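Local coordinates for protein putative phosphomannomutase (Thermus thermophilus, PDB 1TUO) that probably moves a phosphate group between positions of a sugar phosphate, as magnesium-dependent enzymes of the phosphohexose mutase family do, at residues 356-359 and 365-368; 51-56 and 70-75; 406-411 and 452-457; 327-332 and 337-342. All coordinates share one frame; numbering follows the deposited sequence.

Contact 1: 356-359 and 365-368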
# COMPACT_ATOMS: atom_id res chain seq x y z
N LEU A 356 -9.43 1.40 13.28
CA LEU A 356 -9.92 0.90 14.56
C LEU A 356 -10.02 2.06 15.55
O LEU A 356 -11.02 2.18 16.28
CB LEU A 356 -8.97 -0.18 15.08
CG LEU A 356 -9.35 -0.94 16.35
CD1 LEU A 356 -10.66 -1.68 16.15
CD2 LEU A 356 -8.24 -1.92 16.70
N GLU A 357 -9.01 2.92 15.58
CA GLU A 357 -9.02 4.06 16.49
C GLU A 357 -10.19 5.00 16.18
O GLU A 357 -10.92 5.41 17.08
CB GLU A 357 -7.72 4.86 16.38
CG GLU A 357 -7.60 5.99 17.43
CD GLU A 357 -6.38 6.87 17.22
OE1 GLU A 357 -5.25 6.34 17.25
OE2 GLU A 357 -6.55 8.09 17.05
N SER A 358 -10.38 5.32 14.90
CA SER A 358 -11.45 6.22 14.48
C SER A 358 -12.83 5.74 14.94
O SER A 358 -13.64 6.54 15.41
CB SER A 358 -11.48 6.38 12.94
OG SER A 358 -11.96 5.21 12.31
N VAL A 359 -13.09 4.45 14.80
CA VAL A 359 -14.37 3.91 15.20
C VAL A 359 -14.57 4.05 16.71
O VAL A 359 -15.64 4.45 17.17
CB VAL A 359 -14.51 2.43 14.79
CG1 VAL A 359 -15.80 1.84 15.34
CG2 VAL A 359 -14.50 2.33 13.26
N ASP A 365 -19.45 3.67 13.46
CA ASP A 365 -18.79 2.65 12.65
C ASP A 365 -18.32 3.33 11.37
O ASP A 365 -18.67 4.48 11.10
CB ASP A 365 -19.72 1.46 12.36
CG ASP A 365 -20.92 1.83 11.51
OD1 ASP A 365 -20.75 2.47 10.46
OD2 ASP A 365 -22.05 1.45 11.89
N LEU A 366 -17.52 2.62 10.58
CA LEU A 366 -16.98 3.21 9.36
C LEU A 366 -18.01 3.72 8.36
O LEU A 366 -17.82 4.76 7.73
CB LEU A 366 -16.03 2.21 8.69
CG LEU A 366 -14.79 1.92 9.53
CD1 LEU A 366 -14.01 0.77 8.91
CD2 LEU A 366 -13.92 3.18 9.63
N ALA A 367 -19.11 2.98 8.21
CA ALA A 367 -20.16 3.37 7.28
C ALA A 367 -20.74 4.71 7.71
O ALA A 367 -20.99 5.58 6.88
CB ALA A 367 -21.25 2.29 7.25
N GLU A 368 -20.94 4.88 9.01
CA GLU A 368 -21.49 6.13 9.52
C GLU A 368 -20.48 7.27 9.40
O GLU A 368 -20.85 8.41 9.15
CB GLU A 368 -21.94 5.97 10.97
CG GLU A 368 -23.13 5.03 11.12
CD GLU A 368 -24.30 5.42 10.22
OE1 GLU A 368 -24.85 6.53 10.39
OE2 GLU A 368 -24.66 4.62 9.32

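Contact 2: 51-56 and 70-75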
# COMPACT_ATOMS: atom_id res chain seq x y z
N VAL A 51 22.53 -2.46 5.07
CA VAL A 51 21.39 -2.68 4.19
C VAL A 51 20.49 -3.67 4.89
O VAL A 51 20.97 -4.67 5.42
CB VAL A 51 21.80 -3.30 2.83
CG1 VAL A 51 20.55 -3.52 1.97
CG2 VAL A 51 22.78 -2.39 2.11
N VAL A 52 19.19 -3.39 4.90
CA VAL A 52 18.23 -4.29 5.52
C VAL A 52 17.47 -4.98 4.40
O VAL A 52 17.03 -4.34 3.46
CB VAL A 52 17.25 -3.52 6.42
CG1 VAL A 52 16.35 -4.50 7.16
CG2 VAL A 52 18.02 -2.67 7.43
N VAL A 53 17.35 -6.30 4.50
CA VAL A 53 16.65 -7.09 3.49
C VAL A 53 15.45 -7.79 4.13
O VAL A 53 15.53 -8.25 5.27
CB VAL A 53 17.57 -8.17 2.88
CG1 VAL A 53 16.80 -9.02 1.86
CG2 VAL A 53 18.77 -7.51 2.21
N GLY A 54 14.34 -7.86 3.40
CA GLY A 54 13.17 -8.53 3.93
C GLY A 54 12.48 -9.28 2.81
O GLY A 54 12.82 -9.11 1.64
N HIS A 55 11.51 -10.13 3.16
CA HIS A 55 10.77 -10.89 2.15
C HIS A 55 9.35 -11.15 2.63
O HIS A 55 9.08 -11.07 3.83
CB HIS A 55 11.47 -12.22 1.88
CG HIS A 55 11.48 -13.14 3.05
ND1 HIS A 55 10.44 -14.00 3.34
CD2 HIS A 55 12.42 -13.36 4.01
CE1 HIS A 55 10.74 -14.70 4.42
NE2 HIS A 55 11.93 -14.33 4.84
N ASP A 56 8.44 -11.45 1.71
CA ASP A 56 7.06 -11.74 2.09
C ASP A 56 6.83 -13.25 2.10
O ASP A 56 7.78 -14.00 2.30
CB ASP A 56 6.06 -11.00 1.19
CG ASP A 56 6.16 -11.39 -0.27
OD1 ASP A 56 5.54 -10.68 -1.09
OD2 ASP A 56 6.83 -12.39 -0.61
N GLY A 70 23.38 -12.43 1.26
CA GLY A 70 24.73 -12.96 1.18
C GLY A 70 25.57 -12.24 0.14
O GLY A 70 26.73 -11.91 0.39
N HIS A 71 24.98 -11.99 -1.03
CA HIS A 71 25.70 -11.30 -2.10
C HIS A 71 26.14 -9.89 -1.68
O HIS A 71 27.30 -9.51 -1.88
CB HIS A 71 24.82 -11.23 -3.36
CG HIS A 71 25.57 -10.84 -4.60
ND1 HIS A 71 25.56 -11.61 -5.74
CD2 HIS A 71 26.35 -9.77 -4.87
CE1 HIS A 71 26.31 -11.03 -6.67
NE2 HIS A 71 26.80 -9.91 -6.16
N LEU A 72 25.22 -9.13 -1.10
CA LEU A 72 25.55 -7.77 -0.67
C LEU A 72 26.63 -7.81 0.41
O LEU A 72 27.55 -7.00 0.39
CB LEU A 72 24.30 -7.05 -0.16
CG LEU A 72 23.22 -6.79 -1.22
CD1 LEU A 72 22.01 -6.12 -0.56
CD2 LEU A 72 23.80 -5.89 -2.33
N ALA A 73 26.52 -8.76 1.33
CA ALA A 73 27.50 -8.90 2.40
C ALA A 73 28.88 -9.23 1.82
O ALA A 73 29.90 -8.74 2.30
CB ALA A 73 27.06 -10.00 3.38
N GLY A 74 28.89 -10.07 0.79
CA GLY A 74 30.14 -10.44 0.15
C GLY A 74 30.79 -9.27 -0.58
O GLY A 74 32.00 -9.30 -0.86
N MET A 75 30.00 -8.25 -0.90
CA MET A 75 30.53 -7.07 -1.59
C MET A 75 31.07 -6.03 -0.62
O MET A 75 31.69 -5.06 -1.05
CB MET A 75 29.44 -6.44 -2.47
CG MET A 75 29.06 -7.28 -3.67
SD MET A 75 27.80 -6.49 -4.66
CE MET A 75 28.74 -5.12 -5.40

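Contact 3: 406-411 and 452-457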
# COMPACT_ATOMS: atom_id res chain seq x y z
N ALA A 406 -23.04 8.79 -21.69
CA ALA A 406 -24.33 8.71 -21.02
C ALA A 406 -25.01 10.05 -21.29
O ALA A 406 -24.86 10.61 -22.37
CB ALA A 406 -24.14 8.49 -19.52
N GLY A 407 -25.74 10.57 -20.31
CA GLY A 407 -26.42 11.84 -20.52
C GLY A 407 -25.73 12.97 -19.78
O GLY A 407 -26.38 13.92 -19.33
N LEU A 408 -24.41 12.88 -19.67
CA LEU A 408 -23.64 13.90 -18.96
C LEU A 408 -22.91 14.88 -19.88
O LEU A 408 -22.28 14.49 -20.86
CB LEU A 408 -22.61 13.23 -18.04
CG LEU A 408 -23.13 12.13 -17.11
CD1 LEU A 408 -21.99 11.68 -16.20
CD2 LEU A 408 -24.29 12.65 -16.28
N THR A 409 -23.01 16.16 -19.53
CA THR A 409 -22.37 17.23 -20.29
C THR A 409 -20.96 17.44 -19.73
O THR A 409 -20.80 17.82 -18.56
CB THR A 409 -23.15 18.55 -20.15
OG1 THR A 409 -24.53 18.32 -20.46
CG2 THR A 409 -22.59 19.61 -21.09
N PRO A 410 -19.92 17.19 -20.54
CA PRO A 410 -18.53 17.37 -20.09
C PRO A 410 -18.24 18.77 -19.55
O PRO A 410 -18.88 19.75 -19.94
CB PRO A 410 -17.71 17.02 -21.33
CG PRO A 410 -18.64 17.33 -22.46
CD PRO A 410 -19.96 16.81 -21.96
N LYS A 411 -17.28 18.85 -18.64
CA LYS A 411 -16.90 20.12 -18.01
C LYS A 411 -15.39 20.31 -18.04
O LYS A 411 -14.81 20.89 -17.13
CB LYS A 411 -17.41 20.14 -16.57
CG LYS A 411 -17.32 21.48 -15.87
CD LYS A 411 -17.90 21.39 -14.47
CE LYS A 411 -17.86 22.74 -13.76
NZ LYS A 411 -18.45 22.67 -12.40
N ARG A 452 -21.71 2.37 -13.68
CA ARG A 452 -21.80 1.28 -14.65
C ARG A 452 -22.15 1.77 -16.05
O ARG A 452 -21.59 1.30 -17.04
CB ARG A 452 -22.82 0.23 -14.19
CG ARG A 452 -23.02 -0.92 -15.18
CD ARG A 452 -21.72 -1.67 -15.49
NE ARG A 452 -21.91 -2.76 -16.44
CZ ARG A 452 -22.54 -3.91 -16.17
NH1 ARG A 452 -23.05 -4.13 -14.97
NH2 ARG A 452 -22.67 -4.83 -17.12
N ALA A 453 -23.09 2.72 -16.15
CA ALA A 453 -23.48 3.26 -17.45
C ALA A 453 -22.28 3.95 -18.10
O ALA A 453 -21.98 3.72 -19.28
CB ALA A 453 -24.63 4.26 -17.28
N LEU A 454 -21.58 4.78 -17.34
CA LEU A 454 -20.41 5.47 -17.86
C LEU A 454 -19.37 4.50 -18.41
O LEU A 454 -18.83 4.72 -19.50
CB LEU A 454 -19.77 6.33 -16.77
CG LEU A 454 -20.53 7.61 -16.45
CD1 LEU A 454 -19.94 8.27 -15.21
CD2 LEU A 454 -20.47 8.55 -17.64
N LEU A 455 -19.09 3.44 -17.67
CA LEU A 455 -18.12 2.45 -18.10
C LEU A 455 -18.58 1.78 -19.39
O LEU A 455 -17.77 1.50 -20.27
CB LEU A 455 -17.89 1.41 -17.01
CG LEU A 455 -17.01 1.84 -15.83
CD1 LEU A 455 -17.05 0.81 -14.73
CD2 LEU A 455 -15.59 2.04 -16.32
N GLU A 456 -19.88 1.52 -19.50
CA GLU A 456 -20.42 0.88 -20.69
C GLU A 456 -20.28 1.76 -21.93
O GLU A 456 -19.99 1.26 -23.02
CB GLU A 456 -21.90 0.53 -20.49
CG GLU A 456 -22.16 -0.65 -19.56
CD GLU A 456 -21.59 -1.95 -20.10
OE1 GLU A 456 -21.59 -2.14 -21.34
OE2 GLU A 456 -21.15 -2.80 -19.29
N GLU A 457 -20.48 3.06 -21.78
CA GLU A 457 -20.37 3.98 -22.91
C GLU A 457 -18.91 4.32 -23.18
O GLU A 457 -18.49 4.46 -24.33
CB GLU A 457 -21.16 5.26 -22.65
CG GLU A 457 -22.64 5.07 -22.33
CD GLU A 457 -23.44 4.51 -23.49
OE1 GLU A 457 -24.69 4.51 -23.40
OE2 GLU A 457 -22.84 4.07 -24.50

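Contact 4: 327-332 and 337-342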
# COMPACT_ATOMS: atom_id res chain seq x y z
N CYS A 327 2.70 17.72 5.27
CA CYS A 327 1.56 16.87 4.94
C CYS A 327 1.05 16.12 6.17
O CYS A 327 1.79 15.96 7.15
CB CYS A 327 1.96 15.83 3.88
SG CYS A 327 2.74 16.47 2.38
N PHE A 328 -0.20 15.66 6.14
CA PHE A 328 -0.72 14.89 7.27
C PHE A 328 -1.28 13.53 6.84
O PHE A 328 -1.64 12.70 7.66
CB PHE A 328 -1.77 15.68 8.09
CG PHE A 328 -3.11 15.84 7.41
CD1 PHE A 328 -3.32 16.85 6.47
CD2 PHE A 328 -4.17 15.01 7.75
CE1 PHE A 328 -4.57 17.03 5.88
CE2 PHE A 328 -5.42 15.18 7.17
CZ PHE A 328 -5.63 16.19 6.24
N ILE A 329 -1.35 13.31 5.53
CA ILE A 329 -1.82 12.03 5.01
C ILE A 329 -1.57 11.97 3.51
O ILE A 329 -1.54 13.00 2.83
CB ILE A 329 -3.34 11.84 5.30
CG1 ILE A 329 -3.71 10.36 5.13
CG2 ILE A 329 -4.17 12.70 4.36
CD1 ILE A 329 -5.13 10.04 5.60
N GLY A 330 -1.37 10.76 2.99
CA GLY A 330 -1.13 10.60 1.56
C GLY A 330 -1.77 9.30 1.12
O GLY A 330 -1.61 8.28 1.79
N GLY A 331 -2.48 9.30 0.00
CA GLY A 331 -3.10 8.05 -0.39
C GLY A 331 -3.27 7.80 -1.87
O GLY A 331 -3.20 8.71 -2.70
N GLU A 332 -3.50 6.53 -2.19
CA GLU A 332 -3.70 6.09 -3.55
C GLU A 332 -5.07 5.42 -3.67
O GLU A 332 -5.69 5.07 -2.67
CB GLU A 332 -2.62 5.10 -3.95
CG GLU A 332 -1.22 5.67 -3.93
CD GLU A 332 -0.19 4.63 -4.25
OE1 GLU A 332 0.87 4.98 -4.82
OE2 GLU A 332 -0.43 3.44 -3.94
N VAL A 337 -1.97 3.79 1.99
CA VAL A 337 -2.06 5.07 2.69
C VAL A 337 -0.78 5.27 3.50
O VAL A 337 -0.30 4.34 4.15
CB VAL A 337 -3.25 5.10 3.67
CG1 VAL A 337 -3.41 6.52 4.23
CG2 VAL A 337 -4.53 4.64 2.97
N GLY A 338 -0.25 6.49 3.47
CA GLY A 338 0.96 6.80 4.21
C GLY A 338 0.70 7.89 5.23
O GLY A 338 -0.15 8.76 5.03
N TYR A 339 1.45 7.85 6.32
CA TYR A 339 1.32 8.81 7.41
C TYR A 339 2.71 9.39 7.64
O TYR A 339 3.59 8.74 8.21
CB TYR A 339 0.80 8.06 8.65
CG TYR A 339 -0.43 7.25 8.31
CD1 TYR A 339 -1.69 7.86 8.22
CD2 TYR A 339 -0.33 5.90 8.00
CE1 TYR A 339 -2.81 7.13 7.81
CE2 TYR A 339 -1.43 5.17 7.60
CZ TYR A 339 -2.67 5.78 7.50
OH TYR A 339 -3.76 5.04 7.08
N PRO A 340 2.92 10.64 7.19
CA PRO A 340 4.19 11.38 7.30
C PRO A 340 4.97 11.31 8.61
O PRO A 340 6.18 11.09 8.59
CB PRO A 340 3.79 12.81 6.92
CG PRO A 340 2.31 12.87 7.20
CD PRO A 340 1.84 11.53 6.73
N GLU A 341 4.30 11.48 9.74
CA GLU A 341 5.00 11.44 11.02
C GLU A 341 5.48 10.04 11.40
O GLU A 341 6.20 9.87 12.38
CB GLU A 341 4.11 12.02 12.13
CG GLU A 341 2.61 11.90 11.88
CD GLU A 341 1.79 10.63 11.87
OE1 GLU A 341 2.32 9.95 12.73
OE2 GLU A 341 0.72 10.34 11.34
N HIS A 342 5.09 9.05 10.60
CA HIS A 342 5.46 7.65 10.81
C HIS A 342 6.59 7.25 9.87
O HIS A 342 7.75 7.14 10.27
CB HIS A 342 4.21 6.77 10.58
CG HIS A 342 4.48 5.30 10.59
ND1 HIS A 342 5.13 4.65 11.61
CD2 HIS A 342 4.12 4.33 9.71
CE1 HIS A 342 5.17 3.35 11.37
NE2 HIS A 342 4.56 3.13 10.21

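Contact 1: 356-359 and 365-368
V359 and L366 meet with their side chains crossed at about a right angle, at the corner between consecutive helices 348-362 and 366-377. The V359 branch that does the work is CG2, which sits 3.8 Å from L366 CG and equally near L366 CD2. With V359 CG1 anti to the backbone N (chi1 174°), CG2 is left beside that nitrogen and faces the leucine, while CG1 reaches to 4.1 Å from the backbone CA of D365. L366 CD2 also lies alongside the hydroxyl of S358, with OG 3.9 Å from the methyl. That hydroxyl has its own partners, the carbonyl of L355 and the side-chain amide nitrogen (NE2) of Q369. D365, the N-cap of helix 366-377, reaches forward with its carboxylate: OD1 accepts from E368 N at 2.8 Å, a fairly straight bond of 160° that arrives nearly in line with CG-OD1. F244 of strand 244-248 touches both V359 and L366, so the corner packs on a sheet strand of the preceding alpha/beta/alpha unit. The chemistry implies a division of labour: apolar packing holds the two helix ends together, and the cap ties up a first-turn N-H.

Contact 2: 51-56 and 70-75
V51 and L72 touch through one methyl each: V51 CG1 lies 3.9 Å from L72 CD1, and the two side chains cross at about a right angle. The same leucine methyl stands 4.5 Å from V53 CG2, a looser approach. L72 CD1 is thus directed at two valines that share a face of strand 50-55, two residues apart, and this face is packed by helix 61-75, with helix 29-45 also reaching V51. The leucine is extended beyond its first bond: CG is anti to the carbonyl carbon (chi1 -66°) and chi2 is 178°, which carries CD1 outward from the helix to the sheet.

In the next shell, L43 of helix 29-45 touches V51, S69 touches V53, and V79 of strand 78-82 touches L72. The strand itself is held by backbone bonds on both flanks, from V51 and V53 to strand 78-82 and from V52 to strand 102-106. One residue before the leucine, H71 turns to helix 29-45, where its ring nitrogens bond H33 and E37. M75 SD lies at the edge of the H71 ring, in its plane.

Strand 50-55, helix 61-75 and strand 78-82 form a beta-alpha-beta unit of alpha/beta/alpha domain I, and this contact is the helix lying against its first strand. Methyl groups alone make the interface, without any hydrogen bond across it. The chemistry therefore implies adhesion by exclusion of water, whereas directional bonding is supplied by neighbouring strands and by the polar H71 anchorage to helix 29-45.

Contact 3: 406-411 and 452-457
A406 and L408 pack on L454 in the C-terminal domain of the phosphohexomutase family, a domain of the TBP-like group, where the loop leading into edge strand 410-414 passes beside helix 448-459. The antiparallel five-stranded sheet of this domain carries that helix on one face. A406 comes first. Its CB stands 4.1 Å from L454 CD2, and its N lies 3.8 Å from E457 CG. The carboxylate of E457 is paired with K460 in a salt bridge. Beyond G407 the chain brings L408 round to the helix. L408 and L454 cross at about a right angle, with L408 CD1 4.1 Å from L454 CD1 and nearer still to the other methyl. A426 of strand 426-431 touches both leucines, while V443 and A445 of strand 440-445 lie against L454, placing the pair between helix and sheet. At the far end K411 pairs with strand 419-423 through a backbone bond to L422. All the touching across the two segments is by van der Waals contact, and L454 CD2 serves both partners of the loop, its approach to L408 CD1 being 3.8 Å.

Contact 4: 327-332 and 337-342
I329 packs beside V337 and Y339 across the antiparallel hairpin of strands 327-331 and 337-339. From CB its two branches part. CG2 lies over one face of the F328 ring, 3.9 Å above the plane and displaced to the rim. CG1, anti to the backbone N (chi1 -163°), has G338 O at 3.9 Å, V337 CG1 at 4.0 Å and Y339 CE1 at 4.3 Å. The tip, CD1, stays alongside V337 CG1 at 4.2 Å. The next residue, G330, forms a hydrogen-bonded pair with G338: G338 N reaches G330 O in 2.8 Å, nearly straight (171°) and in the carbonyl plane, whereas the return bond from G330 N to G338 O is longer, 3.1 Å, and more bent. From G331 into the turn runs the Gly-Glu-x-Ser-Gly sequence known in this family as the domain III sugar-binding loop, probably so here too. Where the chain turns a corner at F328, P340 CG comes tightly to 3.1 Å from C327 O. Strand 337-339 edges the domain III sheet, with strand 286-290 on the other flank of 327-331. Helix 267-280 meets I329 through L271, helix 348-362 supplies T351 to the Y339 hydroxyl, and F322 of helix 315-322 touches C327 and P340.

How the contacts relate
Read from the N terminus, the contacts follow one another in series, and none nests in or crosses another. Contact 2 closes first, shutting a loop of 13 residues, mostly helix, within domain I. Contact 4 comes next, closing the four-residue turn of a hairpin in domain III. Strand 337-339 then leads on to helix 348-362, which carries the first half of contact 1, so these two share a domain, with nearest atoms about 9 Å apart. Contact 1 closes a short helix-to-helix link. Contact 3 spans the longest loop, 40 residues, and ties the loop entering an edge strand to the last helix of the chain. Contacts 2 and 3 lie on opposite sides of the chain's centre.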